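Local structure of citrate synthase (2IBP) at residues V29-S37 and V376-E384; E63-Y71 and E79-M87. The protein probably catalyses the condensation of oxaloacetate with acetyl-CoA and water to give citrate and CoA, the entry reaction of the tricarboxylic acid cycle. All coordinates share one frame; numbering follows the deposited sequence.

Interaction 1: V29-S37 and V376-E384; sequences VLIKSTSIS and VAHVLEYWE
The carboxylate of E381 reaches out from helix 376-382 to the strand and is gripped by K32 and T34 through their side chains and by the backbone N-H of S35. T34 OG1 donates to E381 OE1 at 2.6 Å on the syn side, while K32 NZ meets the same oxygen at 2.8 Å from the anti side, a salt bridge. The second oxygen, OE2, takes the backbone N-H of S35 (N to OE2 2.9 Å, 162°), and a water binds it as well. E381 gets there with its chain extended and CG trans to the backbone N (chi1 -178°). Cut back to an alanine, this position would probably leave the ammonium of K32 without its counter-charge and the T34 hydroxyl and S35 N-H without their acceptor. K32 NZ also donates to H378 ND1 at 2.8 Å, tilted 15° from the ring plane, and is hydrogen-bonded to H224 beyond. I36 CD1 sits squarely over the H378 ring, 3.5 Å from its centroid, a CH-pi contact, and touches A377 CB at 3.8 Å. In the second shell, D213 accepts from H378 NE2 and so fixes the ring's rotation, while T34 OG1 receives the N-H of I36, an ST turn at the strand's exit. A strand of the second subunit pairs in parallel with 30-34, so the polar cluster, mostly buried, lies where an intersubunit beta ladder meets helix 363-382 of the largely helical citrate synthase fold.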
ATOM      1  N   VAL A  29       3.446 -17.532  -6.096  1.00 10.78           N
ATOM      2  CA  VAL A  29       3.954 -17.845  -4.773  1.00 11.18           C
ATOM      3  C   VAL A  29       2.804 -17.763  -3.771  1.00 11.35           C
ATOM      4  O   VAL A  29       2.068 -16.781  -3.750  1.00 11.81           O
ATOM      5  CB  VAL A  29       5.089 -16.902  -4.366  1.00 11.05           C
ATOM      6  CG1 VAL A  29       5.581 -17.220  -2.968  1.00 14.49           C
ATOM      7  CG2 VAL A  29       6.234 -16.989  -5.382  1.00 10.60           C
ATOM      8  N   LEU A  30       2.622 -18.834  -2.995  1.00 15.37           N
ATOM      9  CA  LEU A  30       1.553 -18.908  -2.014  1.00 14.76           C
ATOM     10  C   LEU A  30       1.792 -18.002  -0.822  1.00 15.99           C
ATOM     11  O   LEU A  30       2.903 -17.949  -0.288  1.00 13.75           O
ATOM     12  CB  LEU A  30       1.389 -20.360  -1.539  1.00 13.35           C
ATOM     13  CG  LEU A  30       0.856 -21.342  -2.593  1.00 15.18           C
ATOM     14  CD1 LEU A  30       1.062 -22.786  -2.153  1.00 16.21           C
ATOM     15  CD2 LEU A  30      -0.630 -21.073  -2.899  1.00 12.74           C
ATOM     16  N   ILE A  31       0.752 -17.280  -0.403  1.00  9.62           N
ATOM     17  CA  ILE A  31       0.852 -16.441   0.784  1.00 10.30           C
ATOM     18  C   ILE A  31      -0.079 -16.878   1.916  1.00 10.17           C
ATOM     19  O   ILE A  31       0.080 -16.449   3.055  1.00 12.86           O
ATOM     20  CB  ILE A  31       0.626 -14.941   0.454  1.00 10.92           C
ATOM     21  CG1 ILE A  31      -0.780 -14.676  -0.095  1.00 10.05           C
ATOM     22  CG2 ILE A  31       1.667 -14.469  -0.563  1.00 11.31           C
ATOM     23  CD1 ILE A  31      -1.099 -13.199  -0.185  1.00 12.49           C
ATOM     24  N   LYS A  32      -1.052 -17.734   1.591  1.00  9.29           N
ATOM     25  CA  LYS A  32      -2.025 -18.198   2.556  1.00  9.25           C
ATOM     26  C   LYS A  32      -2.985 -19.183   1.918  1.00  8.67           C
ATOM     27  O   LYS A  32      -2.961 -19.397   0.712  1.00  9.96           O
ATOM     28  CB  LYS A  32      -2.888 -17.043   3.059  1.00 11.29           C
ATOM     29  CG  LYS A  32      -3.832 -16.462   1.995  1.00 11.12           C
ATOM     30  CD  LYS A  32      -4.774 -15.444   2.605  1.00 11.30           C
ATOM     31  CE  LYS A  32      -5.677 -14.853   1.539  1.00 11.59           C
ATOM     32  NZ  LYS A  32      -6.608 -13.855   2.095  1.00 11.33           N
ATOM     33  N   SER A  33      -3.791 -19.800   2.784  1.00 11.30           N
ATOM     34  CA  SER A  33      -4.929 -20.584   2.341  1.00 14.49           C
ATOM     35  C   SER A  33      -6.108 -19.633   2.444  1.00 14.42           C
ATOM     36  O   SER A  33      -6.144 -18.751   3.312  1.00 13.36           O
ATOM     37  CB  SER A  33      -5.133 -21.805   3.228  1.00 14.73           C
ATOM     38  OG  SER A  33      -4.124 -22.766   2.985  1.00 14.13           O
ATOM     39  N   THR A  34      -7.088 -19.819   1.569  1.00 10.74           N
ATOM     40  CA  THR A  34      -8.234 -18.956   1.553  1.00  8.23           C
ATOM     41  C   THR A  34      -9.496 -19.717   1.223  1.00  8.84           C
ATOM     42  O   THR A  34      -9.445 -20.779   0.608  1.00 10.03           O
ATOM     43  CB  THR A  34      -8.077 -17.868   0.463  1.00 11.16           C
ATOM     44  OG1 THR A  34      -9.121 -16.895   0.578  1.00 11.95           O
ATOM     45  CG2 THR A  34      -8.068 -18.482  -0.935  1.00 13.18           C
ATOM     46  N   SER A  35     -10.610 -19.184   1.693  1.00 10.56           N
ATOM     47  CA  SER A  35     -11.915 -19.723   1.352  1.00 11.88           C
ATOM     48  C   SER A  35     -12.800 -18.650   0.712  1.00 14.79           C
ATOM     49  O   SER A  35     -13.979 -18.887   0.486  1.00 12.19           O
ATOM     50  CB  SER A  35     -12.589 -20.309   2.588  1.00 15.22           C
ATOM     51  OG  SER A  35     -12.861 -19.311   3.545  1.00 14.73           O
ATOM     52  N   ILE A  36     -12.203 -17.547   0.263  1.00 10.83           N
ATOM     53  CA  ILE A  36     -12.971 -16.420  -0.254  1.00  7.74           C
ATOM     54  C   ILE A  36     -13.466 -16.624  -1.671  1.00  9.03           C
ATOM     55  O   ILE A  36     -14.657 -16.532  -1.919  1.00 11.22           O
ATOM     56  CB  ILE A  36     -12.208 -15.083  -0.121  1.00  9.40           C
ATOM     57  CG1 ILE A  36     -11.924 -14.818   1.361  1.00 11.08           C
ATOM     58  CG2 ILE A  36     -13.036 -13.938  -0.702  1.00 10.25           C
ATOM     59  CD1 ILE A  36     -11.041 -13.620   1.660  1.00 13.46           C
ATOM     60  N   SER A  37     -12.552 -16.886  -2.597  1.00 11.37           N
ATOM     61  CA  SER A  37     -12.952 -17.113  -3.981  1.00 10.96           C
ATOM     62  C   SER A  37     -12.008 -18.090  -4.646  1.00 14.42           C
ATOM     63  O   SER A  37     -10.887 -18.310  -4.183  1.00 10.62           O
ATOM     64  CB  SER A  37     -12.990 -15.804  -4.778  1.00  9.58           C
ATOM     65  OG  SER A  37     -11.680 -15.231  -4.877  1.00 10.34           O
ATOM     66  N   VAL A 376     -11.356  -6.266   2.110  1.00  6.03           N
ATOM     67  CA  VAL A 376     -11.562  -6.353   3.565  1.00  5.51           C
ATOM     68  C   VAL A 376     -11.717  -7.816   4.026  1.00  9.66           C
ATOM     69  O   VAL A 376     -11.157  -8.212   5.062  1.00  8.09           O
ATOM     70  CB  VAL A 376     -12.656  -5.414   4.094  1.00  7.94           C
ATOM     71  CG1 VAL A 376     -12.292  -3.972   3.778  1.00  7.94           C
ATOM     72  CG2 VAL A 376     -14.030  -5.775   3.502  1.00  8.74           C
ATOM     73  N   ALA A 377     -12.414  -8.635   3.245  1.00  4.66           N
ATOM     74  CA  ALA A 377     -12.564 -10.058   3.591  1.00  7.31           C
ATOM     75  C   ALA A 377     -11.194 -10.723   3.634  1.00  8.05           C
ATOM     76  O   ALA A 377     -10.906 -11.558   4.494  1.00  8.80           O
ATOM     77  CB  ALA A 377     -13.461 -10.779   2.583  1.00  6.14           C
ATOM     78  N   HIS A 378     -10.352 -10.390   2.655  1.00  6.71           N
ATOM     79  CA  HIS A 378      -9.016 -10.978   2.582  1.00  8.01           C
ATOM     80  C   HIS A 378      -8.159 -10.569   3.767  1.00  7.59           C
ATOM     81  O   HIS A 378      -7.472 -11.396   4.329  1.00  8.73           O
ATOM     82  CB  HIS A 378      -8.321 -10.620   1.281  1.00  8.95           C
ATOM     83  CG  HIS A 378      -8.634 -11.549   0.156  1.00  7.60           C
ATOM     84  ND1 HIS A 378      -7.971 -12.745  -0.029  1.00  9.32           N
ATOM     85  CD2 HIS A 378      -9.497 -11.436  -0.882  1.00  9.08           C
ATOM     86  CE1 HIS A 378      -8.437 -13.342  -1.109  1.00 11.66           C
ATOM     87  NE2 HIS A 378      -9.376 -12.577  -1.636  1.00 10.65           N
ATOM     88  N   VAL A 379      -8.259  -9.305   4.165  1.00  5.94           N
ATOM     89  CA  VAL A 379      -7.522  -8.816   5.336  1.00  8.47           C
ATOM     90  C   VAL A 379      -7.960  -9.565   6.590  1.00  9.45           C
ATOM     91  O   VAL A 379      -7.132 -10.107   7.329  1.00  8.48           O
ATOM     92  CB  VAL A 379      -7.680  -7.313   5.543  1.00  7.47           C
ATOM     93  CG1 VAL A 379      -7.187  -6.904   6.948  1.00  8.89           C
ATOM     94  CG2 VAL A 379      -6.915  -6.577   4.438  1.00 11.39           C
ATOM     95  N   LEU A 380      -9.269  -9.626   6.814  1.00  8.77           N
ATOM     96  CA  LEU A 380      -9.785 -10.309   7.992  1.00  7.65           C
ATOM     97  C   LEU A 380      -9.371 -11.770   7.998  1.00  7.45           C
ATOM     98  O   LEU A 380      -9.033 -12.316   9.052  1.00 10.30           O
ATOM     99  CB  LEU A 380     -11.292 -10.151   8.099  1.00  7.89           C
ATOM    100  CG  LEU A 380     -11.724  -8.693   8.266  1.00 14.43           C
ATOM    101  CD1 LEU A 380     -13.233  -8.575   8.272  1.00 20.74           C
ATOM    102  CD2 LEU A 380     -11.136  -8.039   9.498  1.00 16.14           C
ATOM    103  N   GLU A 381      -9.377 -12.401   6.834  1.00  8.07           N
ATOM    104  CA  GLU A 381      -8.942 -13.777   6.736  1.00  7.74           C
ATOM    105  C   GLU A 381      -7.474 -13.922   7.136  1.00  9.09           C
ATOM    106  O   GLU A 381      -7.117 -14.796   7.915  1.00  9.84           O
ATOM    107  CB  GLU A 381      -9.157 -14.306   5.325  1.00 12.62           C
ATOM    108  CG  GLU A 381      -8.775 -15.748   5.156  1.00 13.70           C
ATOM    109  CD  GLU A 381      -9.111 -16.258   3.787  1.00 15.16           C
ATOM    110  OE1 GLU A 381      -8.497 -15.765   2.815  1.00 11.99           O
ATOM    111  OE2 GLU A 381      -9.978 -17.161   3.690  1.00 11.83           O
ATOM    112  N   TYR A 382      -6.625 -13.030   6.632  1.00  8.71           N
ATOM    113  CA  TYR A 382      -5.205 -13.079   6.953  1.00  9.82           C
ATOM    114  C   TYR A 382      -4.990 -12.896   8.448  1.00  9.02           C
ATOM    115  O   TYR A 382      -4.118 -13.532   9.038  1.00 10.91           O
ATOM    116  CB  TYR A 382      -4.432 -12.016   6.175  1.00  9.01           C
ATOM    117  CG  TYR A 382      -2.952 -12.258   6.203  1.00  6.99           C
ATOM    118  CD1 TYR A 382      -2.416 -13.344   5.527  1.00  7.88           C
ATOM    119  CD2 TYR A 382      -2.089 -11.412   6.895  1.00  8.97           C
ATOM    120  CE1 TYR A 382      -1.066 -13.605   5.557  1.00 13.23           C
ATOM    121  CE2 TYR A 382      -0.716 -11.645   6.905  1.00  9.87           C
ATOM    122  CZ  TYR A 382      -0.220 -12.765   6.251  1.00 10.17           C
ATOM    123  OH  TYR A 382       1.123 -13.057   6.267  1.00 10.53           O
ATOM    124  N   TRP A 383      -5.749 -11.979   9.033  1.00  8.64           N
ATOM    125  CA  TRP A 383      -5.656 -11.705  10.462  1.00  9.25           C
ATOM    126  C   TRP A 383      -6.038 -12.881  11.357  1.00 10.29           C
ATOM    127  O   TRP A 383      -5.837 -12.818  12.579  1.00 12.53           O
ATOM    128  CB  TRP A 383      -6.466 -10.481  10.846  1.00  7.36           C
ATOM    129  CG  TRP A 383      -5.835  -9.177  10.470  1.00  7.25           C
ATOM    130  CD1 TRP A 383      -4.547  -8.967  10.051  1.00 11.29           C
ATOM    131  CD2 TRP A 383      -6.380  -7.878  10.732  1.00  8.45           C
ATOM    132  NE1 TRP A 383      -4.304  -7.628   9.933  1.00  9.49           N
ATOM    133  CE2 TRP A 383      -5.397  -6.930  10.367  1.00  7.21           C
ATOM    134  CE3 TRP A 383      -7.615  -7.423  11.208  1.00 10.67           C
ATOM    135  CZ2 TRP A 383      -5.609  -5.558  10.476  1.00 11.50           C
ATOM    136  CZ3 TRP A 383      -7.822  -6.062  11.320  1.00 13.91           C
ATOM    137  CH2 TRP A 383      -6.823  -5.141  10.951  1.00 15.47           C
ATOM    138  N   GLU A 384      -6.646 -13.922  10.788  1.00 10.40           N
ATOM    139  CA  GLU A 384      -6.896 -15.140  11.570  1.00 11.99           C
ATOM    140  C   GLU A 384      -5.583 -15.874  11.868  1.00 15.52           C
ATOM    141  O   GLU A 384      -5.525 -16.723  12.750  1.00 14.34           O
ATOM    142  CB  GLU A 384      -7.861 -16.075  10.841  1.00 15.79           C
ATOM    143  CG  GLU A 384      -9.267 -15.530  10.816  1.00 14.06           C
ATOM    144  CD  GLU A 384      -9.861 -15.432  12.213  1.00 30.60           C
ATOM    145  OE1 GLU A 384     -10.058 -16.487  12.854  1.00 41.03           O
ATOM    146  OE2 GLU A 384     -10.139 -14.303  12.674  1.00 38.35           O
TER
HETATM  147  O   HOH W   1       2.030 -15.175   4.297  1.00 18.42           O
HETATM  148  O   HOH W   2     -12.203 -16.575   5.189  1.00 16.46           O

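Interaction 2: E63-Y71 and E79-M87; sequences EEVSYLILY and ELEDYINRM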
ATOM      1  N   GLU A  63     -25.642  -6.381  -1.971  1.00  8.20           N
ATOM      2  CA  GLU A  63     -25.774  -6.419  -0.518  1.00  9.84           C
ATOM      3  C   GLU A  63     -25.594  -7.848  -0.017  1.00 10.20           C
ATOM      4  O   GLU A  63     -24.812  -8.100   0.887  1.00 11.80           O
ATOM      5  CB  GLU A  63     -27.133  -5.891  -0.054  1.00 12.91           C
ATOM      6  CG  GLU A  63     -27.343  -4.381  -0.269  1.00 11.74           C
ATOM      7  CD  GLU A  63     -27.891  -4.004  -1.646  1.00 11.92           C
ATOM      8  OE1 GLU A  63     -27.703  -4.763  -2.624  1.00 13.82           O
ATOM      9  OE2 GLU A  63     -28.498  -2.909  -1.736  1.00 11.50           O
ATOM     10  N   GLU A  64     -26.289  -8.789  -0.634  1.00  7.47           N
ATOM     11  CA  GLU A  64     -26.203 -10.183  -0.195  1.00  8.07           C
ATOM     12  C   GLU A  64     -24.855 -10.822  -0.504  1.00 10.35           C
ATOM     13  O   GLU A  64     -24.308 -11.566   0.302  1.00  9.76           O
ATOM     14  CB  GLU A  64     -27.346 -10.997  -0.790  1.00  9.50           C
ATOM     15  CG  GLU A  64     -27.464 -12.387  -0.234  1.00 10.92           C
ATOM     16  CD  GLU A  64     -28.625 -13.137  -0.845  1.00 14.40           C
ATOM     17  OE1 GLU A  64     -28.561 -13.444  -2.055  1.00 13.51           O
ATOM     18  OE2 GLU A  64     -29.576 -13.474  -0.085  1.00 17.46           O
ATOM     19  N   VAL A  65     -24.314 -10.542  -1.689  1.00  8.15           N
ATOM     20  CA  VAL A  65     -23.030 -11.089  -2.069  1.00  7.57           C
ATOM     21  C   VAL A  65     -21.925 -10.524  -1.181  1.00  5.42           C
ATOM     22  O   VAL A  65     -20.997 -11.244  -0.821  1.00  8.03           O
ATOM     23  CB  VAL A  65     -22.739 -10.831  -3.561  1.00 10.08           C
ATOM     24  CG1 VAL A  65     -21.267 -11.065  -3.882  1.00  9.03           C
ATOM     25  CG2 VAL A  65     -23.664 -11.689  -4.410  1.00  9.19           C
ATOM     26  N   SER A  66     -22.005  -9.242  -0.842  1.00  5.79           N
ATOM     27  CA  SER A  66     -20.995  -8.644   0.019  1.00  5.97           C
ATOM     28  C   SER A  66     -21.050  -9.297   1.401  1.00  7.33           C
ATOM     29  O   SER A  66     -20.013  -9.585   2.017  1.00  9.42           O
ATOM     30  CB  SER A  66     -21.101  -7.114   0.074  1.00  9.76           C
ATOM     31  OG  SER A  66     -22.305  -6.644   0.655  1.00 10.34           O
ATOM     32  N   TYR A  67     -22.268  -9.562   1.883  1.00  9.44           N
ATOM     33  CA  TYR A  67     -22.418 -10.254   3.162  1.00  6.63           C
ATOM     34  C   TYR A  67     -21.718 -11.608   3.070  1.00  5.81           C
ATOM     35  O   TYR A  67     -20.966 -11.986   3.956  1.00  9.86           O
ATOM     36  CB  TYR A  67     -23.896 -10.472   3.499  1.00  6.46           C
ATOM     37  CG  TYR A  67     -24.133 -11.089   4.868  1.00  7.79           C
ATOM     38  CD1 TYR A  67     -24.511 -10.298   5.944  1.00 10.70           C
ATOM     39  CD2 TYR A  67     -23.883 -12.437   5.095  1.00 10.39           C
ATOM     40  CE1 TYR A  67     -24.667 -10.835   7.217  1.00 12.50           C
ATOM     41  CE2 TYR A  67     -24.049 -12.988   6.365  1.00 12.74           C
ATOM     42  CZ  TYR A  67     -24.442 -12.185   7.409  1.00 12.93           C
ATOM     43  OH  TYR A  67     -24.623 -12.738   8.668  1.00 14.98           O
ATOM     44  N   LEU A  68     -22.043 -12.351   2.019  1.00  6.17           N
ATOM     45  CA  LEU A  68     -21.450 -13.649   1.760  1.00  4.68           C
ATOM     46  C   LEU A  68     -19.919 -13.597   1.755  1.00  6.89           C
ATOM     47  O   LEU A  68     -19.259 -14.388   2.416  1.00  8.57           O
ATOM     48  CB  LEU A  68     -21.960 -14.170   0.433  1.00  7.35           C
ATOM     49  CG  LEU A  68     -21.332 -15.458  -0.080  1.00  7.12           C
ATOM     50  CD1 LEU A  68     -21.572 -16.639   0.873  1.00  9.39           C
ATOM     51  CD2 LEU A  68     -21.851 -15.787  -1.472  1.00  9.05           C
ATOM     52  N   ILE A  69     -19.365 -12.656   1.011  1.00  9.03           N
ATOM     53  CA  ILE A  69     -17.918 -12.559   0.920  1.00  6.29           C
ATOM     54  C   ILE A  69     -17.318 -12.226   2.275  1.00  6.39           C
ATOM     55  O   ILE A  69     -16.348 -12.841   2.687  1.00 11.24           O
ATOM     56  CB  ILE A  69     -17.506 -11.557  -0.157  1.00  6.73           C
ATOM     57  CG1 ILE A  69     -17.838 -12.130  -1.539  1.00  8.06           C
ATOM     58  CG2 ILE A  69     -16.001 -11.279  -0.082  1.00  9.89           C
ATOM     59  CD1 ILE A  69     -17.658 -11.136  -2.690  1.00 11.64           C
ATOM     60  N   LEU A  70     -17.908 -11.275   2.979  1.00  7.57           N
ATOM     61  CA  LEU A  70     -17.381 -10.873   4.268  1.00  7.94           C
ATOM     62  C   LEU A  70     -17.530 -11.930   5.371  1.00 12.58           C
ATOM     63  O   LEU A  70     -16.554 -12.272   6.061  1.00 13.90           O
ATOM     64  CB  LEU A  70     -18.042  -9.569   4.689  1.00 10.37           C
ATOM     65  CG  LEU A  70     -17.547  -8.974   6.003  1.00 14.54           C
ATOM     66  CD1 LEU A  70     -16.023  -8.752   5.984  1.00 12.20           C
ATOM     67  CD2 LEU A  70     -18.292  -7.659   6.255  1.00 15.43           C
ATOM     68  N   TYR A  71     -18.733 -12.480   5.502  1.00 10.07           N
ATOM     69  CA  TYR A  71     -19.030 -13.423   6.587  1.00 12.68           C
ATOM     70  C   TYR A  71     -18.855 -14.908   6.265  1.00 14.23           C
ATOM     71  O   TYR A  71     -18.843 -15.749   7.178  1.00 14.75           O
ATOM     72  CB  TYR A  71     -20.404 -13.126   7.163  1.00 12.00           C
ATOM     73  CG  TYR A  71     -20.458 -11.782   7.837  1.00 10.75           C
ATOM     74  CD1 TYR A  71     -19.821 -11.578   9.044  1.00 14.98           C
ATOM     75  CD2 TYR A  71     -21.089 -10.697   7.241  1.00 10.31           C
ATOM     76  CE1 TYR A  71     -19.838 -10.362   9.660  1.00 15.41           C
ATOM     77  CE2 TYR A  71     -21.117  -9.461   7.854  1.00  9.81           C
ATOM     78  CZ  TYR A  71     -20.444  -9.287   9.058  1.00 14.03           C
ATOM     79  OH  TYR A  71     -20.439  -8.083   9.718  1.00 19.91           O
ATOM     80  N   GLU A  79     -30.597 -11.379   9.295  1.00 13.25           N
ATOM     81  CA  GLU A  79     -29.213 -10.937   9.151  1.00 10.75           C
ATOM     82  C   GLU A  79     -29.060  -9.982   7.984  1.00 11.81           C
ATOM     83  O   GLU A  79     -28.397  -8.948   8.100  1.00 14.86           O
ATOM     84  CB  GLU A  79     -28.301 -12.132   8.945  1.00 14.51           C
ATOM     85  CG  GLU A  79     -28.051 -12.887  10.236  1.00 16.16           C
ATOM     86  CD  GLU A  79     -27.331 -14.185  10.021  1.00 19.51           C
ATOM     87  OE1 GLU A  79     -27.391 -14.733   8.902  1.00 16.88           O
ATOM     88  OE2 GLU A  79     -26.739 -14.689  11.002  1.00 23.36           O
ATOM     89  N   LEU A  80     -29.747 -10.288   6.892  1.00 12.19           N
ATOM     90  CA  LEU A  80     -29.640  -9.441   5.706  1.00 12.67           C
ATOM     91  C   LEU A  80     -30.299  -8.096   5.953  1.00 12.83           C
ATOM     92  O   LEU A  80     -29.724  -7.056   5.654  1.00 13.43           O
ATOM     93  CB  LEU A  80     -30.217 -10.134   4.481  1.00 14.39           C
ATOM     94  CG  LEU A  80     -30.021  -9.355   3.177  1.00 12.29           C
ATOM     95  CD1 LEU A  80     -28.526  -9.058   2.959  1.00 12.10           C
ATOM     96  CD2 LEU A  80     -30.610 -10.114   2.011  1.00 12.97           C
ATOM     97  N   GLU A  81     -31.495  -8.114   6.547  1.00 12.87           N
ATOM     98  CA  GLU A  81     -32.191  -6.878   6.885  1.00 13.94           C
ATOM     99  C   GLU A  81     -31.330  -5.992   7.784  1.00 11.03           C
ATOM    100  O   GLU A  81     -31.177  -4.792   7.535  1.00 14.92           O
ATOM    101  CB  GLU A  81     -33.524  -7.184   7.577  1.00 19.13           C
ATOM    102  CG  GLU A  81     -34.575  -7.733   6.645  1.00 23.55           C
ATOM    103  CD  GLU A  81     -35.827  -8.206   7.371  1.00 34.17           C
ATOM    104  OE1 GLU A  81     -35.814  -8.278   8.622  1.00 31.43           O
ATOM    105  OE2 GLU A  81     -36.809  -8.547   6.679  1.00 35.70           O
ATOM    106  N   ASP A  82     -30.766  -6.577   8.838  1.00 11.92           N
ATOM    107  CA  ASP A  82     -29.927  -5.828   9.765  1.00 12.52           C
ATOM    108  C   ASP A  82     -28.670  -5.281   9.079  1.00 12.13           C
ATOM    109  O   ASP A  82     -28.266  -4.146   9.310  1.00 12.16           O
ATOM    110  CB  ASP A  82     -29.551  -6.678  10.974  1.00 18.63           C
ATOM    111  CG  ASP A  82     -30.756  -7.025  11.841  1.00 23.45           C
ATOM    112  OD1 ASP A  82     -31.831  -6.408  11.649  1.00 19.68           O
ATOM    113  OD2 ASP A  82     -30.603  -7.895  12.731  1.00 19.54           O
ATOM    114  N   TYR A  83     -28.049  -6.113   8.252  1.00 11.89           N
ATOM    115  CA  TYR A  83     -26.846  -5.727   7.501  1.00  8.69           C
ATOM    116  C   TYR A  83     -27.155  -4.554   6.558  1.00  8.98           C
ATOM    117  O   TYR A  83     -26.405  -3.556   6.496  1.00 11.31           O
ATOM    118  CB  TYR A  83     -26.360  -6.936   6.704  1.00 11.68           C
ATOM    119  CG  TYR A  83     -25.184  -6.668   5.792  1.00  9.50           C
ATOM    120  CD1 TYR A  83     -23.900  -6.610   6.298  1.00 12.26           C
ATOM    121  CD2 TYR A  83     -25.342  -6.679   4.418  1.00  7.90           C
ATOM    122  CE1 TYR A  83     -22.806  -6.412   5.446  1.00  9.99           C
ATOM    123  CE2 TYR A  83     -24.273  -6.470   3.564  1.00 10.56           C
ATOM    124  CZ  TYR A  83     -23.011  -6.355   4.081  1.00 10.83           C
ATOM    125  OH  TYR A  83     -21.917  -6.211   3.236  1.00 14.56           O
ATOM    126  N   ILE A  84     -28.229  -4.695   5.800  1.00 11.33           N
ATOM    127  CA  ILE A  84     -28.632  -3.640   4.875  1.00 11.02           C
ATOM    128  C   ILE A  84     -28.837  -2.335   5.624  1.00 13.53           C
ATOM    129  O   ILE A  84     -28.355  -1.286   5.201  1.00 11.54           O
ATOM    130  CB  ILE A  84     -29.867  -4.056   4.075  1.00 11.19           C
ATOM    131  CG1 ILE A  84     -29.462  -5.118   3.035  1.00 14.61           C
ATOM    132  CG2 ILE A  84     -30.522  -2.855   3.444  1.00 11.49           C
ATOM    133  CD1 ILE A  84     -30.605  -5.668   2.223  1.00 16.42           C
ATOM    134  N   ASN A  85     -29.485  -2.398   6.789  1.00  9.85           N
ATOM    135  CA  ASN A  85     -29.693  -1.192   7.582  1.00 10.09           C
ATOM    136  C   ASN A  85     -28.403  -0.588   8.123  1.00  8.00           C
ATOM    137  O   ASN A  85     -28.253   0.620   8.138  1.00 10.50           O
ATOM    138  CB  ASN A  85     -30.647  -1.472   8.725  1.00 12.69           C
ATOM    139  CG  ASN A  85     -32.098  -1.401   8.296  1.00 19.23           C
ATOM    140  OD1 ASN A  85     -32.435  -0.716   7.331  1.00 18.34           O
ATOM    141  ND2 ASN A  85     -32.974  -2.055   9.053  1.00 18.52           N
ATOM    142  N   ARG A  86     -27.455  -1.425   8.527  1.00 10.34           N
ATOM    143  CA  ARG A  86     -26.178  -0.922   9.008  1.00 10.15           C
ATOM    144  C   ARG A  86     -25.445  -0.250   7.860  1.00 10.13           C
ATOM    145  O   ARG A  86     -24.945   0.860   7.996  1.00 11.60           O
ATOM    146  CB  ARG A  86     -25.299  -2.044   9.588  1.00 11.45           C
ATOM    147  CG  ARG A  86     -25.816  -2.636  10.895  1.00 13.52           C
ATOM    148  CD  ARG A  86     -24.758  -3.519  11.555  1.00 15.44           C
ATOM    149  NE  ARG A  86     -24.304  -4.632  10.722  1.00 10.87           N
ATOM    150  CZ  ARG A  86     -24.853  -5.835  10.703  1.00 13.27           C
ATOM    151  NH1 ARG A  86     -25.978  -6.069  11.390  1.00 15.64           N
ATOM    152  NH2 ARG A  86     -24.344  -6.777   9.932  1.00 14.00           N
ATOM    153  N   MET A  87     -25.446  -0.907   6.706  1.00 12.10           N
ATOM    154  CA  MET A  87     -24.760  -0.364   5.533  1.00 11.73           C
ATOM    155  C   MET A  87     -25.366   0.986   5.161  1.00  8.05           C
ATOM    156  O   MET A  87     -24.651   1.931   4.901  1.00  9.89           O
ATOM    157  CB  MET A  87     -24.820  -1.354   4.360  1.00 14.66           C
ATOM    158  CG  MET A  87     -24.192  -2.698   4.693  1.00 18.68           C
ATOM    159  SD  MET A  87     -22.416  -2.545   4.811  1.00 22.19           S
ATOM    160  CE  MET A  87     -22.149  -2.640   3.040  1.00  9.98           C
TER
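Y83 fits as a knob into the hole formed by E63, S66, Y67 and Y71, where two helices joined by a short connection cross at 100°, part of the mainly helical body of citrate synthase. This is the tight part. Y67 turns its edge to the face of Y83 in a T-shaped pair, centroids 5.2 Å apart and planes at 84°, with Y67 CD1 3.7 Å from Y83 CG. M87 CG lies over the opposite face, so the Y83 ring is clamped on both sides. With CG trans to the backbone N (chi1 176°), the Y83 ring is carried into that hole. Y71 CE2 approaches Y83 CE1 at 4.2 Å, and the Y71 hydroxyl is hydrogen-bonded to E152, which also forms a salt bridge with R86.

Toward the partly exposed flank the packing thins to aliphatic contacts: E63 CB lies 3.9 Å from I84 CG1, and L80 CD1 comes 4.1 Å from E64 CA. The charged ends there turn to other partners, E63 to the backbone N of H183 and E64 to Y403 and R409 of the second subunit. Back in the tight part, the Y83 hydroxyl donates to S66 OG, which lies in the plane of the Y83 ring, 2.6 Å from OH.

Interactions 1 and 2 lie with their centres about 19 Å apart, yet they touch directly. Segment 376-384 offers one side to segment 29-37 and another to helix 63-71: A377 CB comes 3.5 Å from I69 O, and L380 CD1 is 3.6 Å from L70 CD1. I36 adds a bridge from the strand side, its CG2 4.0 Å from I69 CG2. Along the chain, both helices of interaction 2 fall between the two segments of interaction 1, which are 339 residues apart. Both contacts reach the second subunit, through strand pairing at 30-34 and through E64 and L80. Neither lies at the predicted catalytic residues H289 and D346; interaction 1 ties an interface strand to a helix, and interaction 2 is helix-helix packing.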